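Local coordinates for core protein VP4 (Bluetongue virus, PDB 2JHP) that forms part of the inner capsid of the virus and acts as a multifunctional enzyme that caps the viral RNA, at residues A[435-440]-A[446-451]; A[409-412]-A[416-419]; A[396-401]-A[421-426]. All coordinates share one frame; numbering follows the deposited sequence.

From the N terminus, the chain leaves strand 393-394, the edge strand of a methyltransferase-like mixed sheet, and runs through 396-401, which meets helix 421-430 in interaction 3. The long loop closed there holds strand 406-408 and then the tighter turn of interaction 2, between 409-412 and 416-419. Interaction 1 follows in series: the end of strand 433-437, which comes straight after the helix, and the turn after it, 435-440, are met by 446-451 before helix 453-460. Interactions 2 and 3 share the bound S-adenosyl-L-homocysteine, whereas interactions 1 and 2 share a guanine and are joined by a hydrogen bond, probably, between Thr435 OG1 and Phe410 N.

Interaction 1 of 3, residues A[435-440]-A[446-451]; sequences TAWVGR and YDDFAL. With GUN (guanine), chain E.
The indole of Trp437 carries most of this contact, with Tyr446 and Asp448 over one of its faces. Trp437 CG stands anti to the backbone N (chi1 -178°), sending the ring out to them. The six-membered ring and the Tyr446 ring meet obliquely, planes 38° apart, and CD2 of Tyr446 lies 3.6 Å from Trp437 CZ3. Over the five-membered ring, Asp448 CB makes a CH-pi contact 4.1 Å from the centroid; OD1 of Asp448 is hydrogen-bonded to Thr413 OG1. A broad indole suits this place because it can carry two side chains at once.

Smaller apolar groups fill the flank: Ala436 CB meets Leu451 CD1 at 3.8 Å, and Val438 CG1 packs near Leu451 CB, at 4.4 Å.

Among polar contacts, Leu451 N donates to Trp437 O over 2.9 Å, and Ala450 CA approaches the same oxygen in a C-H...O contact. Tyr446 OH donates to O6 of the bound guanine, again over 2.9 Å, with O6 near the plane of the phenol ring.

Strand 499-503 pairs with Ala436, and its Phe499 meets Trp437 edge-to-face; helices 421-430 and 453-460 pack on Leu451.

Interaction 2 of 3, residues A[409-412]-A[416-419]; sequences LFYL and CNMG. With SAH (S-adenosyl-L-homocysteine), chain B; GUN (guanine), chain E.
Asn417, which has the most surface buried by this contact, reaches across the turn with its carboxamide to Leu412. ND2 donates to Leu412 O over 2.8 Å; the oxygen lies almost in the amide plane, but the donor sits above the carbonyl plane of Leu412 and not on a lone pair. The amide also pairs with the adenine edge of S-adenosyl-L-homocysteine: ND2 donates to its N7 over 3.0 Å, and OD1 accepts from its N6 over 2.8 Å. Asparagine suits the place because one flat group offers both a donor and an acceptor.

Leu412 gives its backbone oxygen to Asn417 while its CB points away from that segment. The isobutyl group instead lies over a face of Tyr411, toward the rim of the ring, with CD1 3.4 Å above the ring plane, and reaches Leu398 and Ala434 beyond.

Tyr411 lies against the base obliquely, its CD1 3.4 Å from adenine C5. Its CG sits between the backbone N and the carbonyl carbon (chi1 86°), which keeps the ring beside the ligand, and OH is hydrogen-bonded to Asp408 OD1. The preceding residues serve both ligands: Leu409 O accepts from the homocysteine amino nitrogen, though the short length of that bond is doubtful, and guanine N1 lies 3.9 Å above the plane of the Phe410 ring, offset toward the rim.

The chemistry implies recognition of adenine by its Hoogsteen edge, where N6 donates and N7 accepts. Leu412 O takes the second N-H of ND2, which is consistent with the amide being held in the flip that matches this pattern.

Interaction 3 of 3, residues A[396-401]-A[421-426]; sequences NGLLHE and EPSIYE. With SAH (S-adenosyl-L-homocysteine), chain B.
The adenine pocket of a Rossmann-like methyltransferase fold is lined here by the loop after strand 393-394, which is backed by helix 421-430. Leu398 is the residue that bridges them, its CB pointing toward the helix. CD2 rests 3.7 Å from Ser423 OG and 3.9 Å from Ile424 CG1, while the other methyl, CD1, turns to the ligand and lies 3.6 Å from N6 of S-adenosyl-L-homocysteine. A branched aliphatic chain fits because CD2 can reach the helix while CD1, also near Ser423 OG, comes up to the base. No hydrogen bond joins the two segments, and the packing between them is slight.

On the helix, Ser423 suits a place facing a leucine because its polar tip is occupied: OG, set between the backbone N and the carbonyl carbon (chi1 67°), is hydrogen-bonded to Leu420 O. It can therefore present a compact surface to Leu398. Ile424 points its CB away from the loop, and it is CG1 that touches.

The loop is shaped by an Asx turn. Asn396 OD1 accepts from Leu398 N over 3.1 Å, which helps to place the leucine, and the same oxygen accepts from the adenine N6 over 3.1 Å; a second side-chain oxygen, that of Asn417, shares N6. Gly397, between Asn396 and Leu398 in the chain, adds its backbone: glycine suits because a CB here would run into Tyr411 OH, which packs on its CA. At the Watson-Crick edge, Gly397 N donates to adenine N1 over 3.2 Å, with 143° at the hydrogen.

Interaction 1 of 3, residues A[435-440]-A[446-451]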
loop_
_atom_site.group_PDB
_atom_site.type_symbol
_atom_site.label_atom_id
_atom_site.label_comp_id
_atom_site.label_asym_id
_atom_site.label_seq_id
_atom_site.Cartn_x
_atom_site.Cartn_y
_atom_site.Cartn_z
ATOM N N THR A 435 9.242 -4.205 -1.702
ATOM C CA THR A 435 8.662 -5.543 -1.573
ATOM C C THR A 435 8.717 -6.315 -2.886
ATOM O O THR A 435 8.668 -5.727 -3.956
ATOM C CB THR A 435 7.191 -5.511 -1.111
ATOM O OG1 THR A 435 6.426 -4.732 -2.034
ATOM C CG2 THR A 435 7.062 -4.951 0.290
ATOM N N ALA A 436 8.814 -7.634 -2.772
ATOM C CA ALA A 436 8.745 -8.522 -3.911
ATOM C C ALA A 436 7.999 -9.797 -3.537
ATOM O O ALA A 436 8.220 -10.389 -2.483
ATOM C CB ALA A 436 10.135 -8.850 -4.425
ATOM N N TRP A 437 7.106 -10.206 -4.416
ATOM C CA TRP A 437 6.333 -11.417 -4.223
ATOM C C TRP A 437 7.181 -12.694 -4.439
ATOM O O TRP A 437 7.858 -12.821 -5.462
ATOM C CB TRP A 437 5.148 -11.404 -5.187
ATOM C CG TRP A 437 4.273 -12.565 -5.050
ATOM C CD1 TRP A 437 4.333 -13.723 -5.771
ATOM C CD2 TRP A 437 3.179 -12.718 -4.143
ATOM N NE1 TRP A 437 3.331 -14.584 -5.380
ATOM C CE2 TRP A 437 2.614 -13.992 -4.377
ATOM C CE3 TRP A 437 2.610 -11.901 -3.168
ATOM C CZ2 TRP A 437 1.513 -14.467 -3.667
ATOM C CZ3 TRP A 437 1.520 -12.371 -2.450
ATOM C CH2 TRP A 437 0.977 -13.648 -2.708
ATOM N N VAL A 438 7.131 -13.613 -3.470
ATOM C CA VAL A 438 7.903 -14.847 -3.508
ATOM C C VAL A 438 6.992 -16.055 -3.316
ATOM O O VAL A 438 7.438 -17.201 -3.447
ATOM C CB VAL A 438 9.042 -14.871 -2.451
ATOM C CG1 VAL A 438 10.124 -13.851 -2.793
ATOM C CG2 VAL A 438 8.500 -14.649 -1.050
ATOM N N GLY A 439 5.722 -15.802 -3.003
ATOM C CA GLY A 439 4.754 -16.856 -2.789
ATOM C C GLY A 439 4.585 -17.762 -3.999
ATOM O O GLY A 439 4.522 -17.287 -5.129
ATOM N N ARG A 440 4.522 -19.070 -3.759
ATOM C CA ARG A 440 4.400 -20.049 -4.849
ATOM C C ARG A 440 3.026 -20.702 -4.917
ATOM O O ARG A 440 2.690 -21.295 -5.939
ATOM C CB ARG A 440 5.492 -21.131 -4.767
ATOM C CG ARG A 440 6.891 -20.580 -4.737
ATOM C CD ARG A 440 7.901 -21.645 -5.039
ATOM N NE ARG A 440 8.994 -21.071 -5.814
ATOM C CZ ARG A 440 9.123 -21.152 -7.137
ATOM N NH1 ARG A 440 8.233 -21.813 -7.871
ATOM N NH2 ARG A 440 10.162 -20.571 -7.729
ATOM N N TYR A 446 -4.454 -12.188 -6.446
ATOM C CA TYR A 446 -3.166 -11.506 -6.516
ATOM C C TYR A 446 -2.362 -11.937 -7.747
ATOM O O TYR A 446 -1.969 -13.102 -7.873
ATOM C CB TYR A 446 -2.377 -11.678 -5.211
ATOM C CG TYR A 446 -1.618 -10.426 -4.839
ATOM C CD1 TYR A 446 -2.300 -9.267 -4.465
ATOM C CD2 TYR A 446 -0.213 -10.390 -4.870
ATOM C CE1 TYR A 446 -1.603 -8.099 -4.130
ATOM C CE2 TYR A 446 0.491 -9.229 -4.535
ATOM C CZ TYR A 446 -0.210 -8.085 -4.170
ATOM O OH TYR A 446 0.461 -6.929 -3.846
ATOM N N ASP A 447 -2.118 -10.970 -8.632
ATOM C CA ASP A 447 -1.572 -11.206 -9.968
ATOM C C ASP A 447 -0.066 -10.920 -10.106
ATOM O O ASP A 447 0.373 -10.253 -11.047
ATOM C CB ASP A 447 -2.354 -10.345 -10.961
ATOM C CG ASP A 447 -2.038 -10.684 -12.420
ATOM O OD1 ASP A 447 -2.360 -11.816 -12.875
ATOM O OD2 ASP A 447 -1.482 -9.798 -13.117
ATOM N N ASP A 448 0.727 -11.428 -9.176
ATOM C CA ASP A 448 2.167 -11.213 -9.219
ATOM C C ASP A 448 2.887 -12.494 -9.603
ATOM O O ASP A 448 2.377 -13.583 -9.385
ATOM C CB ASP A 448 2.668 -10.728 -7.858
ATOM C CG ASP A 448 2.629 -9.212 -7.721
ATOM O OD1 ASP A 448 3.493 -8.642 -7.003
ATOM O OD2 ASP A 448 1.741 -8.586 -8.331
ATOM N N PHE A 449 4.072 -12.356 -10.192
ATOM C CA PHE A 449 4.954 -13.488 -10.381
ATOM C C PHE A 449 5.913 -13.548 -9.198
ATOM O O PHE A 449 6.271 -12.518 -8.621
ATOM C CB PHE A 449 5.698 -13.383 -11.713
ATOM C CG PHE A 449 6.666 -12.227 -11.793
ATOM C CD1 PHE A 449 8.012 -12.377 -11.406
ATOM C CD2 PHE A 449 6.255 -10.995 -12.278
ATOM C CE1 PHE A 449 8.905 -11.335 -11.498
ATOM C CE2 PHE A 449 7.166 -9.938 -12.362
ATOM C CZ PHE A 449 8.484 -10.118 -11.968
ATOM N N ALA A 450 6.315 -14.764 -8.838
ATOM C CA ALA A 450 7.214 -15.012 -7.716
ATOM C C ALA A 450 8.687 -14.984 -8.114
ATOM O O ALA A 450 9.086 -15.647 -9.056
ATOM C CB ALA A 450 6.869 -16.347 -7.063
ATOM N N LEU A 451 9.487 -14.207 -7.383
ATOM C CA LEU A 451 10.950 -14.265 -7.467
ATOM C C LEU A 451 11.409 -15.472 -6.662
ATOM O O LEU A 451 10.868 -15.729 -5.595
ATOM C CB LEU A 451 11.598 -12.997 -6.882
ATOM C CG LEU A 451 11.473 -11.648 -7.591
ATOM C CD1 LEU A 451 12.391 -10.625 -6.964
ATOM C CD2 LEU A 451 11.732 -11.773 -9.094
HETATM N N9 GUN E . -2.431 -2.559 0.989
HETATM C C8 GUN E . -2.751 -2.103 -0.221
HETATM N N7 GUN E . -2.435 -3.025 -1.135
HETATM C C5 GUN E . -1.915 -4.079 -0.507
HETATM C C6 GUN E . -1.421 -5.311 -0.940
HETATM O O6 GUN E . -1.410 -5.600 -2.135
HETATM N N1 GUN E . -0.932 -6.223 0.005
HETATM C C2 GUN E . -0.954 -5.860 1.361
HETATM N N2 GUN E . -0.504 -6.694 2.278
HETATM N N3 GUN E . -1.438 -4.664 1.740
HETATM C C4 GUN E . -1.913 -3.779 0.850
#

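Interaction 2 of 3, residues A[409-412]-A[416-419]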
loop_
_atom_site.group_PDB
_atom_site.type_symbol
_atom_site.label_atom_id
_atom_site.label_comp_id
_atom_site.label_asym_id
_atom_site.label_seq_id
_atom_site.Cartn_x
_atom_site.Cartn_y
_atom_site.Cartn_z
ATOM N N LEU A 409 6.815 0.015 -2.726
ATOM C CA LEU A 409 5.943 -0.935 -2.067
ATOM C C LEU A 409 4.898 -1.537 -3.028
ATOM O O LEU A 409 4.192 -0.816 -3.725
ATOM C CB LEU A 409 5.284 -0.267 -0.854
ATOM C CG LEU A 409 6.193 0.209 0.283
ATOM C CD1 LEU A 409 5.495 1.150 1.220
ATOM C CD2 LEU A 409 6.740 -0.978 1.040
ATOM N N PHE A 410 4.866 -2.867 -3.069
ATOM C CA PHE A 410 3.816 -3.649 -3.697
ATOM C C PHE A 410 3.577 -3.318 -5.166
ATOM O O PHE A 410 2.469 -2.953 -5.546
ATOM C CB PHE A 410 2.480 -3.547 -2.916
ATOM C CG PHE A 410 2.599 -3.822 -1.453
ATOM C CD1 PHE A 410 2.523 -2.785 -0.541
ATOM C CD2 PHE A 410 2.775 -5.117 -0.987
ATOM C CE1 PHE A 410 2.630 -3.026 0.812
ATOM C CE2 PHE A 410 2.873 -5.375 0.376
ATOM C CZ PHE A 410 2.805 -4.327 1.277
ATOM N N TYR A 411 4.612 -3.448 -5.986
ATOM C CA TYR A 411 4.459 -3.196 -7.407
ATOM C C TYR A 411 5.504 -3.920 -8.247
ATOM O O TYR A 411 5.201 -4.399 -9.342
ATOM C CB TYR A 411 4.434 -1.679 -7.700
ATOM C CG TYR A 411 5.779 -0.997 -7.882
ATOM C CD1 TYR A 411 6.406 -0.979 -9.128
ATOM C CD2 TYR A 411 6.404 -0.341 -6.816
ATOM C CE1 TYR A 411 7.636 -0.337 -9.310
ATOM C CE2 TYR A 411 7.641 0.308 -6.979
ATOM C CZ TYR A 411 8.248 0.313 -8.227
ATOM O OH TYR A 411 9.469 0.926 -8.411
ATOM N N LEU A 412 6.726 -3.996 -7.733
ATOM C CA LEU A 412 7.843 -4.609 -8.467
ATOM C C LEU A 412 7.477 -5.861 -9.277
ATOM O O LEU A 412 7.720 -5.914 -10.478
ATOM C CB LEU A 412 8.989 -4.918 -7.510
ATOM C CG LEU A 412 10.162 -3.931 -7.358
ATOM C CD1 LEU A 412 10.047 -2.678 -8.197
ATOM C CD2 LEU A 412 10.401 -3.579 -5.910
ATOM N N CYS A 416 3.146 -6.897 -15.196
ATOM C CA CYS A 416 3.651 -5.936 -16.187
ATOM C C CYS A 416 5.176 -5.723 -16.144
ATOM O O CYS A 416 5.725 -5.062 -17.018
ATOM C CB CYS A 416 2.942 -4.589 -16.032
ATOM S SG CYS A 416 3.379 -3.706 -14.518
ATOM N N ASN A 417 5.845 -6.277 -15.133
ATOM C CA ASN A 417 7.305 -6.155 -14.979
ATOM C C ASN A 417 8.067 -7.470 -15.171
ATOM O O ASN A 417 9.267 -7.556 -14.883
ATOM C CB ASN A 417 7.655 -5.552 -13.610
ATOM C CG ASN A 417 6.953 -4.238 -13.365
ATOM O OD1 ASN A 417 6.687 -3.490 -14.299
ATOM N ND2 ASN A 417 6.636 -3.953 -12.107
ATOM N N MET A 418 7.362 -8.485 -15.657
ATOM C CA MET A 418 7.939 -9.797 -15.877
ATOM C C MET A 418 9.193 -9.741 -16.750
ATOM O O MET A 418 9.248 -9.000 -17.742
ATOM C CB MET A 418 6.900 -10.693 -16.530
ATOM C CG MET A 418 7.036 -12.155 -16.184
ATOM S SD MET A 418 5.430 -12.946 -16.337
ATOM C CE MET A 418 5.220 -13.010 -18.126
ATOM N N GLY A 419 10.193 -10.533 -16.365
ATOM C CA GLY A 419 11.458 -10.623 -17.098
ATOM C C GLY A 419 12.356 -9.407 -16.947
ATOM O O GLY A 419 13.172 -9.129 -17.821
HETATM N N SAH B . 2.400 0.957 -3.896
HETATM C CA SAH B . 0.991 0.944 -3.392
HETATM C CB SAH B . -0.026 0.282 -4.327
HETATM C CG SAH B . 0.423 -0.779 -5.313
HETATM S SD SAH B . -0.895 -1.129 -6.509
HETATM C C SAH B . 0.874 0.385 -1.983
HETATM O O SAH B . 1.700 0.690 -1.119
HETATM O OXT SAH B . -0.060 -0.351 -1.666
HETATM C "C5'" SAH B . 0.347 -1.355 -7.815
HETATM C "C4'" SAH B . 0.440 -0.167 -8.757
HETATM O "O4'" SAH B . 1.759 -0.014 -9.241
HETATM C "C3'" SAH B . -0.470 -0.313 -9.974
HETATM O "O3'" SAH B . -1.070 0.954 -10.187
HETATM C "C2'" SAH B . 0.480 -0.617 -11.123
HETATM O "O2'" SAH B . 0.054 -0.080 -12.346
HETATM C "C1'" SAH B . 1.759 0.081 -10.662
HETATM N N9 SAH B . 2.983 -0.483 -11.274
HETATM C C8 SAH B . 3.244 -1.802 -11.566
HETATM N N7 SAH B . 4.478 -1.887 -12.125
HETATM C C5 SAH B . 5.011 -0.644 -12.197
HETATM C C6 SAH B . 6.233 -0.156 -12.666
HETATM N N6 SAH B . 7.141 -0.990 -13.169
HETATM N N1 SAH B . 6.510 1.197 -12.599
HETATM C C2 SAH B . 5.575 2.067 -12.067
HETATM N N3 SAH B . 4.363 1.589 -11.600
HETATM C C4 SAH B . 4.080 0.254 -11.663
HETATM N N9 GUN E . -2.431 -2.559 0.989
HETATM C C8 GUN E . -2.751 -2.103 -0.221
HETATM N N7 GUN E . -2.435 -3.025 -1.135
HETATM C C5 GUN E . -1.915 -4.079 -0.507
HETATM C C6 GUN E . -1.421 -5.311 -0.940
HETATM O O6 GUN E . -1.410 -5.600 -2.135
HETATM N N1 GUN E . -0.932 -6.223 0.005
HETATM C C2 GUN E . -0.954 -5.860 1.361
HETATM N N2 GUN E . -0.504 -6.694 2.278
HETATM N N3 GUN E . -1.438 -4.664 1.740
HETATM C C4 GUN E . -1.913 -3.779 0.850
#

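Interaction 3 of 3, residues A[396-401]-A[421-426]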
loop_
_atom_site.group_PDB
_atom_site.type_symbol
_atom_site.label_atom_id
_atom_site.label_comp_id
_atom_site.label_asym_id
_atom_site.label_seq_id
_atom_site.Cartn_x
_atom_site.Cartn_y
_atom_site.Cartn_z
ATOM N N ASN A 396 7.729 5.462 -14.423
ATOM C CA ASN A 396 8.057 4.054 -14.219
ATOM C C ASN A 396 9.185 3.895 -13.201
ATOM O O ASN A 396 10.338 4.269 -13.456
ATOM C CB ASN A 396 8.418 3.364 -15.544
ATOM C CG ASN A 396 8.546 1.835 -15.413
ATOM O OD1 ASN A 396 8.900 1.301 -14.348
ATOM N ND2 ASN A 396 8.264 1.124 -16.508
ATOM N N GLY A 397 8.840 3.302 -12.063
ATOM C CA GLY A 397 9.741 3.139 -10.940
ATOM C C GLY A 397 11.089 2.568 -11.309
ATOM O O GLY A 397 12.115 3.040 -10.809
ATOM N N LEU A 398 11.086 1.569 -12.194
ATOM C CA LEU A 398 12.310 0.871 -12.593
ATOM C C LEU A 398 13.224 1.772 -13.399
ATOM O O LEU A 398 14.435 1.582 -13.399
ATOM C CB LEU A 398 11.991 -0.381 -13.406
ATOM C CG LEU A 398 11.021 -1.406 -12.824
ATOM C CD1 LEU A 398 10.457 -2.280 -13.934
ATOM C CD2 LEU A 398 11.680 -2.242 -11.745
ATOM N N LEU A 399 12.650 2.760 -14.079
ATOM C CA LEU A 399 13.425 3.616 -14.979
ATOM C C LEU A 399 13.733 4.982 -14.382
ATOM O O LEU A 399 14.479 5.763 -14.962
ATOM C CB LEU A 399 12.692 3.782 -16.315
ATOM C CG LEU A 399 12.342 2.511 -17.098
ATOM C CD1 LEU A 399 11.223 2.795 -18.100
ATOM C CD2 LEU A 399 13.586 1.948 -17.783
ATOM N N HIS A 400 13.160 5.266 -13.221
ATOM C CA HIS A 400 13.341 6.556 -12.583
ATOM C C HIS A 400 14.607 6.565 -11.727
ATOM O O HIS A 400 14.769 5.730 -10.829
ATOM C CB HIS A 400 12.105 6.890 -11.747
ATOM C CG HIS A 400 12.176 8.214 -11.058
ATOM N ND1 HIS A 400 12.571 8.350 -9.745
ATOM C CD2 HIS A 400 11.898 9.464 -11.499
ATOM C CE1 HIS A 400 12.540 9.627 -9.409
ATOM N NE2 HIS A 400 12.133 10.324 -10.455
ATOM N N GLU A 401 15.511 7.497 -12.023
ATOM C CA GLU A 401 16.676 7.727 -11.172
ATOM C C GLU A 401 16.367 8.875 -10.211
ATOM O O GLU A 401 15.997 9.963 -10.640
ATOM C CB GLU A 401 17.933 8.017 -12.004
ATOM C CG GLU A 401 19.242 7.839 -11.220
ATOM C CD GLU A 401 20.465 7.634 -12.109
ATOM O OE1 GLU A 401 20.365 6.894 -13.114
ATOM O OE2 GLU A 401 21.534 8.202 -11.791
ATOM N N GLU A 421 13.988 -8.682 -13.814
ATOM C CA GLU A 421 14.688 -8.929 -12.547
ATOM C C GLU A 421 15.902 -8.022 -12.299
ATOM O O GLU A 421 16.036 -7.466 -11.210
ATOM C CB GLU A 421 15.114 -10.397 -12.456
ATOM C CG GLU A 421 14.043 -11.335 -11.915
ATOM C CD GLU A 421 13.105 -11.929 -12.973
ATOM O OE1 GLU A 421 12.945 -11.361 -14.089
ATOM O OE2 GLU A 421 12.512 -12.985 -12.658
ATOM N N PRO A 422 16.788 -7.867 -13.303
ATOM C CA PRO A 422 17.935 -6.995 -13.073
ATOM C C PRO A 422 17.531 -5.643 -12.498
ATOM O O PRO A 422 18.076 -5.228 -11.472
ATOM C CB PRO A 422 18.537 -6.818 -14.473
ATOM C CG PRO A 422 18.166 -8.087 -15.203
ATOM C CD PRO A 422 16.806 -8.471 -14.651
ATOM N N SER A 423 16.568 -4.977 -13.133
ATOM C CA SER A 423 16.220 -3.613 -12.745
ATOM C C SER A 423 15.376 -3.628 -11.479
ATOM O O SER A 423 15.321 -2.627 -10.756
ATOM C CB SER A 423 15.512 -2.869 -13.888
ATOM O OG SER A 423 14.242 -3.442 -14.153
ATOM N N ILE A 424 14.723 -4.766 -11.225
ATOM C CA ILE A 424 13.990 -4.997 -9.980
ATOM C C ILE A 424 14.989 -5.065 -8.833
ATOM O O ILE A 424 14.855 -4.344 -7.856
ATOM C CB ILE A 424 13.091 -6.285 -10.039
ATOM C CG1 ILE A 424 11.887 -6.063 -10.974
ATOM C CG2 ILE A 424 12.639 -6.729 -8.631
ATOM C CD1 ILE A 424 11.028 -7.294 -11.215
ATOM N N TYR A 425 16.005 -5.910 -8.973
ATOM C CA TYR A 425 17.049 -6.027 -7.955
ATOM C C TYR A 425 17.818 -4.716 -7.774
ATOM O O TYR A 425 18.219 -4.374 -6.666
ATOM C CB TYR A 425 17.985 -7.209 -8.258
ATOM C CG TYR A 425 17.322 -8.556 -8.056
ATOM C CD1 TYR A 425 17.105 -9.431 -9.128
ATOM C CD2 TYR A 425 16.885 -8.947 -6.790
ATOM C CE1 TYR A 425 16.465 -10.673 -8.934
ATOM C CE2 TYR A 425 16.237 -10.185 -6.595
ATOM C CZ TYR A 425 16.042 -11.033 -7.658
ATOM O OH TYR A 425 15.420 -12.219 -7.406
ATOM N N GLU A 426 17.983 -3.975 -8.866
ATOM C CA GLU A 426 18.602 -2.654 -8.835
ATOM C C GLU A 426 17.798 -1.694 -7.952
ATOM O O GLU A 426 18.375 -0.873 -7.244
ATOM C CB GLU A 426 18.752 -2.095 -10.254
ATOM C CG GLU A 426 19.875 -1.084 -10.437
ATOM C CD GLU A 426 21.144 -1.688 -11.042
ATOM O OE1 GLU A 426 21.021 -2.453 -12.031
ATOM O OE2 GLU A 426 22.265 -1.386 -10.552
HETATM N N SAH B . 2.400 0.957 -3.896
HETATM C CA SAH B . 0.991 0.944 -3.392
HETATM C CB SAH B . -0.026 0.282 -4.327
HETATM C CG SAH B . 0.423 -0.779 -5.313
HETATM S SD SAH B . -0.895 -1.129 -6.509
HETATM C C SAH B . 0.874 0.385 -1.983
HETATM O O SAH B . 1.700 0.690 -1.119
HETATM O OXT SAH B . -0.060 -0.351 -1.666
HETATM C "C5'" SAH B . 0.347 -1.355 -7.815
HETATM C "C4'" SAH B . 0.440 -0.167 -8.757
HETATM O "O4'" SAH B . 1.759 -0.014 -9.241
HETATM C "C3'" SAH B . -0.470 -0.313 -9.974
HETATM O "O3'" SAH B . -1.070 0.954 -10.187
HETATM C "C2'" SAH B . 0.480 -0.617 -11.123
HETATM O "O2'" SAH B . 0.054 -0.080 -12.346
HETATM C "C1'" SAH B . 1.759 0.081 -10.662
HETATM N N9 SAH B . 2.983 -0.483 -11.274
HETATM C C8 SAH B . 3.244 -1.802 -11.566
HETATM N N7 SAH B . 4.478 -1.887 -12.125
HETATM C C5 SAH B . 5.011 -0.644 -12.197
HETATM C C6 SAH B . 6.233 -0.156 -12.666
HETATM N N6 SAH B . 7.141 -0.990 -13.169
HETATM N N1 SAH B . 6.510 1.197 -12.599
HETATM C C2 SAH B . 5.575 2.067 -12.067
HETATM N N3 SAH B . 4.363 1.589 -11.600
HETATM C C4 SAH B . 4.080 0.254 -11.663
#